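Local coordinates for diguanylate cyclase (Xanthomonas campestris pv. campestris, PDB 5H5O), which binds cyclic GMP through the cyclic nucleotide-binding domain seen here and probably makes cyclic di-GMP from two GTP molecules with a separate GGDEF domain, at residues G36-I41 with L90-H95; E22-Q27 with S85-L90. All coordinates share one frame; numbering follows the deposited sequence.

Contact 1: residues G36-I41 with L90-H95; sequences GTQMFI and LIELAH
Glu92 lies alongside the Phe40 ring, the two side chains leaving the same face of an antiparallel sheet from a non-hydrogen-bonded pair. With CG anti to the backbone N (chi1 177°) and the chain extended beyond it, the glutamate runs outward past the ring's rim. Its CB starts 3.7 Å from Phe40 CE1, CG continues at 3.5 Å from that same carbon, and Glu92 CD lies 3.9 Å from Phe40 CE1. The carboxylate then stands almost perpendicular to the ring, planes 89° apart, with Glu92 OE1 meeting the ring edge in plane, 3.4 Å from Phe40 CE1. Glu92 OE2 turns to Arg21, its salt-bridge partner on strand 19-23, while Gln38 NE2 lies 4.1 Å from Glu92 OE2, with amide and carboxylate planes nearly perpendicular. One ring atom further in, Leu90 CD1 comes obliquely against Phe40 CD1.

On the opposite face, Met39 (selenomethionine) and Leu93 run side by side, Met39 CG 3.8 Å from Leu93 CB, and Ile41 and Ile91 meet CB to CB at 4.0 Å; Phe14 of helix 8-17 packs over Met39, Ile41 and Leu93. Two pairs of backbone bonds tie the strands: Met39 with Leu93, and Ile41 with Ile91, where the Ile91 N to Ile41 O bond measures 2.7 Å. Beyond the last bridge, a water joins Thr37 OG1 to His95 N at the start of helix 95-104. The chemistry is thus two-sided: one face of apolar side chains, most of them packed against helix 8-17, the other carrying an acid whose negative oxygen probably gains a little from the positive rim of a phenylalanine.

Contact 2: residues E22-Q27 with S85-L90; sequences EIAAGQ and SVDSRL
Ile23 sets its CG2 methyl over Ser88, 3.9 Å from Ser88 CB, and the same methyl reaches Leu90 CD1 at 4.2 Å. A chi1 of 179° swings CG1 away from the backbone N and turns the CG2 branch across to the partner strand. Ile23 and Ser88 form a hydrogen-bonded antiparallel pair: Ile23 N donates to Ser88 O, and Ser88 N returns a 2.8 Å bond to Ile23 O. Ser88 OG turns back to Val86 O at 3.0 Å, lying above that carbonyl's plane, and also bonds to the backbone N of Gln46.

Where the strand pairing ends, a side chain takes over from the backbone. Asp87 OD1 accepts the N-H of Ala25 at 2.9 Å, nearly straight at 168°, on the anti side of the carboxylate, and the same oxygen lies against Ala25 CB. This grips the chain inside a type II turn from Ala24 to Gln27, whose third residue is Gly26. On the sheet face away from Ile23, Glu22 and Arg89 lie side by side, CG to CG, and end in a long salt bridge of 4.0 Å between Glu22 OE2 and Arg89 NH2. Strand 19-23 is an edge of its sheet; after the turn the chain re-enters as strand 28-30 beside strand 81-84, the passage between facing sheets characteristic of the jelly-roll beta-barrel of cyclic nucleotide-binding domains.

Strand 88-93 is the common element: contact 1 joins its C-terminal half to strand 39-44, contact 2 its N-terminal end to strand 19-23, so the two describe opposite flanks of one strand within a single sheet. Their centres are 15 Å apart, and Leu90 is shared by both. Contact 1 is the nearer to the cyclic GMP: the Met39 side chain is about 7 Å from the nucleotide and about 4 Å from that of Glu68, a binding residue, and Gln38 O bonds to Arg78, another. Contact 2 lies mostly at the surface and farther off: even its buried Leu90 side chain is about 12 Å from the ligand.

Contact 1: residues G36-I41 with L90-H95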
loop_
_atom_site.group_PDB
_atom_site.type_symbol
_atom_site.label_atom_id
_atom_site.label_comp_id
_atom_site.label_asym_id
_atom_site.label_seq_id
_atom_site.Cartn_x
_atom_site.Cartn_y
_atom_site.Cartn_z
ATOM N N GLY A 36 10.098 14.533 -0.492
ATOM C CA GLY A 36 11.080 13.462 -0.419
ATOM C C GLY A 36 10.666 12.309 -1.300
ATOM O O GLY A 36 9.570 11.786 -1.148
ATOM N N THR A 37 11.537 11.908 -2.218
ATOM C CA THR A 37 11.170 10.897 -3.195
ATOM C C THR A 37 12.024 9.635 -3.078
ATOM O O THR A 37 11.972 8.766 -3.939
ATOM C CB THR A 37 11.291 11.450 -4.615
ATOM O OG1 THR A 37 12.634 11.905 -4.816
ATOM C CG2 THR A 37 10.327 12.622 -4.805
ATOM N N GLN A 38 12.809 9.521 -2.016
ATOM C CA GLN A 38 13.575 8.295 -1.834
ATOM C C GLN A 38 13.152 7.614 -0.556
ATOM O O GLN A 38 12.669 8.269 0.365
ATOM C CB GLN A 38 15.077 8.577 -1.796
ATOM C CG GLN A 38 15.449 9.535 -0.732
ATOM C CD GLN A 38 15.695 10.913 -1.266
ATOM O OE1 GLN A 38 14.782 11.738 -1.337
ATOM N NE2 GLN A 38 16.944 11.184 -1.641
HETATM N N MSE A 39 13.309 6.291 -0.511
HETATM C CA MSE A 39 13.095 5.548 0.718
HETATM C C MSE A 39 14.440 5.084 1.236
HETATM O O MSE A 39 15.457 5.179 0.537
HETATM C CB MSE A 39 12.214 4.328 0.495
HETATM C CG MSE A 39 12.825 3.295 -0.428
HETATM SE SE MSE A 39 11.790 1.658 -0.366
HETATM C CE MSE A 39 12.358 0.960 1.361
ATOM N N PHE A 40 14.432 4.552 2.450
ATOM C CA PHE A 40 15.667 4.143 3.109
ATOM C C PHE A 40 15.550 2.809 3.826
ATOM O O PHE A 40 14.511 2.488 4.391
ATOM C CB PHE A 40 16.082 5.207 4.119
ATOM C CG PHE A 40 16.369 6.532 3.500
ATOM C CD1 PHE A 40 17.626 6.804 2.978
ATOM C CD2 PHE A 40 15.381 7.506 3.421
ATOM C CE1 PHE A 40 17.896 8.035 2.393
ATOM C CE2 PHE A 40 15.643 8.731 2.840
ATOM C CZ PHE A 40 16.900 8.996 2.322
ATOM N N ILE A 41 16.634 2.040 3.825
ATOM C CA ILE A 41 16.715 0.874 4.700
ATOM C C ILE A 41 17.894 1.007 5.678
ATOM O O ILE A 41 19.042 1.254 5.267
ATOM C CB ILE A 41 16.832 -0.446 3.897
ATOM C CG1 ILE A 41 15.726 -0.541 2.827
ATOM C CG2 ILE A 41 16.787 -1.622 4.837
ATOM C CD1 ILE A 41 16.101 -1.374 1.595
ATOM N N LEU A 90 22.788 3.413 5.905
ATOM C CA LEU A 90 21.500 3.218 5.263
ATOM C C LEU A 90 21.673 2.804 3.822
ATOM O O LEU A 90 22.634 3.211 3.162
ATOM C CB LEU A 90 20.710 4.525 5.278
ATOM C CG LEU A 90 20.513 5.287 6.589
ATOM C CD1 LEU A 90 19.739 6.566 6.346
ATOM C CD2 LEU A 90 19.777 4.441 7.593
ATOM N N ILE A 91 20.736 2.001 3.328
ATOM C CA ILE A 91 20.535 1.900 1.882
ATOM C C ILE A 91 19.593 3.025 1.469
ATOM O O ILE A 91 18.505 3.183 2.032
ATOM C CB ILE A 91 19.903 0.563 1.475
ATOM C CG1 ILE A 91 20.856 -0.597 1.797
ATOM C CG2 ILE A 91 19.515 0.577 -0.027
ATOM C CD1 ILE A 91 20.120 -1.911 1.977
ATOM N N GLU A 92 20.026 3.825 0.504
ATOM C CA GLU A 92 19.189 4.877 -0.051
ATOM C C GLU A 92 18.724 4.476 -1.452
ATOM O O GLU A 92 19.539 4.233 -2.341
ATOM C CB GLU A 92 19.960 6.184 -0.086
ATOM C CG GLU A 92 19.236 7.360 -0.717
ATOM C CD GLU A 92 20.101 8.611 -0.728
ATOM O OE1 GLU A 92 20.464 9.104 0.358
ATOM O OE2 GLU A 92 20.425 9.093 -1.826
ATOM N N LEU A 93 17.407 4.408 -1.636
ATOM C CA LEU A 93 16.820 3.974 -2.898
ATOM C C LEU A 93 16.012 5.112 -3.532
ATOM O O LEU A 93 14.983 5.524 -3.004
ATOM C CB LEU A 93 15.933 2.766 -2.626
ATOM C CG LEU A 93 15.627 1.652 -3.633
ATOM C CD1 LEU A 93 14.365 1.939 -4.349
ATOM C CD2 LEU A 93 16.768 1.324 -4.612
ATOM N N ALA A 94 16.498 5.623 -4.658
ATOM C CA ALA A 94 15.866 6.749 -5.330
ATOM C C ALA A 94 14.741 6.308 -6.257
ATOM O O ALA A 94 14.645 5.139 -6.641
ATOM C CB ALA A 94 16.913 7.570 -6.109
ATOM N N HIS A 95 13.898 7.270 -6.615
ATOM C CA HIS A 95 12.756 7.048 -7.491
ATOM C C HIS A 95 13.121 6.251 -8.744
ATOM O O HIS A 95 12.473 5.252 -9.059
ATOM C CB HIS A 95 12.154 8.404 -7.885
ATOM C CG HIS A 95 10.946 8.300 -8.760
ATOM N ND1 HIS A 95 11.024 8.275 -10.137
ATOM C CD2 HIS A 95 9.630 8.211 -8.452
ATOM C CE1 HIS A 95 9.806 8.180 -10.638
ATOM N NE2 HIS A 95 8.942 8.137 -9.638
HETATM O O HOH W 1 14.650 10.073 -5.575
#

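Contact 2: residues E22-Q27 with S85-L90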
loop_
_atom_site.group_PDB
_atom_site.type_symbol
_atom_site.label_atom_id
_atom_site.label_comp_id
_atom_site.label_asym_id
_atom_site.label_seq_id
_atom_site.Cartn_x
_atom_site.Cartn_y
_atom_site.Cartn_z
ATOM N N GLU A 22 26.112 7.129 4.766
ATOM C CA GLU A 22 26.508 7.159 6.164
ATOM C C GLU A 22 25.893 8.372 6.800
ATOM O O GLU A 22 25.782 9.420 6.172
ATOM C CB GLU A 22 28.031 7.223 6.296
ATOM C CG GLU A 22 28.714 5.926 5.918
ATOM C CD GLU A 22 30.213 6.066 5.786
ATOM O OE1 GLU A 22 30.771 7.049 6.320
ATOM O OE2 GLU A 22 30.829 5.191 5.138
ATOM N N ILE A 23 25.458 8.238 8.040
ATOM C CA ILE A 23 24.915 9.391 8.711
ATOM C C ILE A 23 25.345 9.406 10.169
ATOM O O ILE A 23 25.243 8.403 10.877
ATOM C CB ILE A 23 23.375 9.534 8.486
ATOM C CG1 ILE A 23 22.838 10.753 9.232
ATOM C CG2 ILE A 23 22.611 8.249 8.831
ATOM C CD1 ILE A 23 21.327 10.766 9.337
ATOM N N ALA A 24 25.886 10.537 10.600
ATOM C CA ALA A 24 26.451 10.624 11.944
ATOM C C ALA A 24 25.368 10.703 13.013
ATOM O O ALA A 24 24.246 11.152 12.748
ATOM C CB ALA A 24 27.417 11.823 12.053
ATOM N N ALA A 25 25.720 10.258 14.216
ATOM C CA ALA A 25 24.890 10.418 15.402
ATOM C C ALA A 25 24.406 11.859 15.545
ATOM O O ALA A 25 25.198 12.794 15.490
ATOM C CB ALA A 25 25.674 10.009 16.634
ATOM N N GLY A 26 23.100 12.037 15.714
ATOM C CA GLY A 26 22.537 13.360 15.901
ATOM C C GLY A 26 22.120 14.067 14.627
ATOM O O GLY A 26 21.399 15.057 14.679
ATOM N N GLN A 27 22.551 13.561 13.476
ATOM C CA GLN A 27 22.235 14.216 12.209
ATOM C C GLN A 27 20.828 13.915 11.708
ATOM O O GLN A 27 20.337 12.793 11.815
ATOM C CB GLN A 27 23.240 13.819 11.129
ATOM C CG GLN A 27 24.681 14.123 11.480
ATOM C CD GLN A 27 24.902 15.575 11.867
ATOM O OE1 GLN A 27 24.551 16.493 11.120
ATOM N NE2 GLN A 27 25.491 15.792 13.045
ATOM N N SER A 85 20.132 8.271 15.642
ATOM C CA SER A 85 20.306 8.216 17.084
ATOM C C SER A 85 21.784 8.021 17.382
ATOM O O SER A 85 22.345 8.639 18.281
ATOM C CB SER A 85 19.484 7.063 17.660
ATOM O OG SER A 85 19.628 7.000 19.058
ATOM N N VAL A 86 22.398 7.139 16.608
ATOM C CA VAL A 86 23.809 6.826 16.725
ATOM C C VAL A 86 24.327 6.825 15.303
ATOM O O VAL A 86 23.535 6.974 14.374
ATOM C CB VAL A 86 23.998 5.446 17.345
ATOM C CG1 VAL A 86 23.516 5.452 18.812
ATOM C CG2 VAL A 86 23.246 4.383 16.532
ATOM N N ASP A 87 25.638 6.694 15.123
ATOM C CA ASP A 87 26.208 6.604 13.783
ATOM C C ASP A 87 25.481 5.481 13.051
ATOM O O ASP A 87 25.370 4.372 13.556
ATOM C CB ASP A 87 27.711 6.292 13.840
ATOM C CG ASP A 87 28.569 7.511 14.190
ATOM O OD1 ASP A 87 28.037 8.583 14.562
ATOM O OD2 ASP A 87 29.806 7.386 14.084
ATOM N N SER A 88 24.978 5.762 11.862
ATOM C CA SER A 88 24.154 4.779 11.181
ATOM C C SER A 88 24.546 4.644 9.728
ATOM O O SER A 88 25.160 5.539 9.150
ATOM C CB SER A 88 22.675 5.176 11.286
ATOM O OG SER A 88 22.215 5.005 12.606
ATOM N N ARG A 89 24.187 3.519 9.128
ATOM C CA ARG A 89 24.395 3.356 7.696
ATOM C C ARG A 89 23.081 2.902 7.099
ATOM O O ARG A 89 22.362 2.102 7.702
ATOM C CB ARG A 89 25.486 2.330 7.397
ATOM C CG ARG A 89 26.890 2.756 7.751
ATOM C CD ARG A 89 27.829 1.592 7.533
ATOM N NE ARG A 89 29.190 2.030 7.284
ATOM C CZ ARG A 89 30.225 1.207 7.171
ATOM N NH1 ARG A 89 30.038 -0.100 7.288
ATOM N NH2 ARG A 89 31.439 1.695 6.950
ATOM N N LEU A 90 22.788 3.413 5.905
ATOM C CA LEU A 90 21.500 3.218 5.263
ATOM C C LEU A 90 21.673 2.804 3.822
ATOM O O LEU A 90 22.634 3.211 3.162
ATOM C CB LEU A 90 20.710 4.525 5.278
ATOM C CG LEU A 90 20.513 5.287 6.589
ATOM C CD1 LEU A 90 19.739 6.566 6.346
ATOM C CD2 LEU A 90 19.777 4.441 7.593
#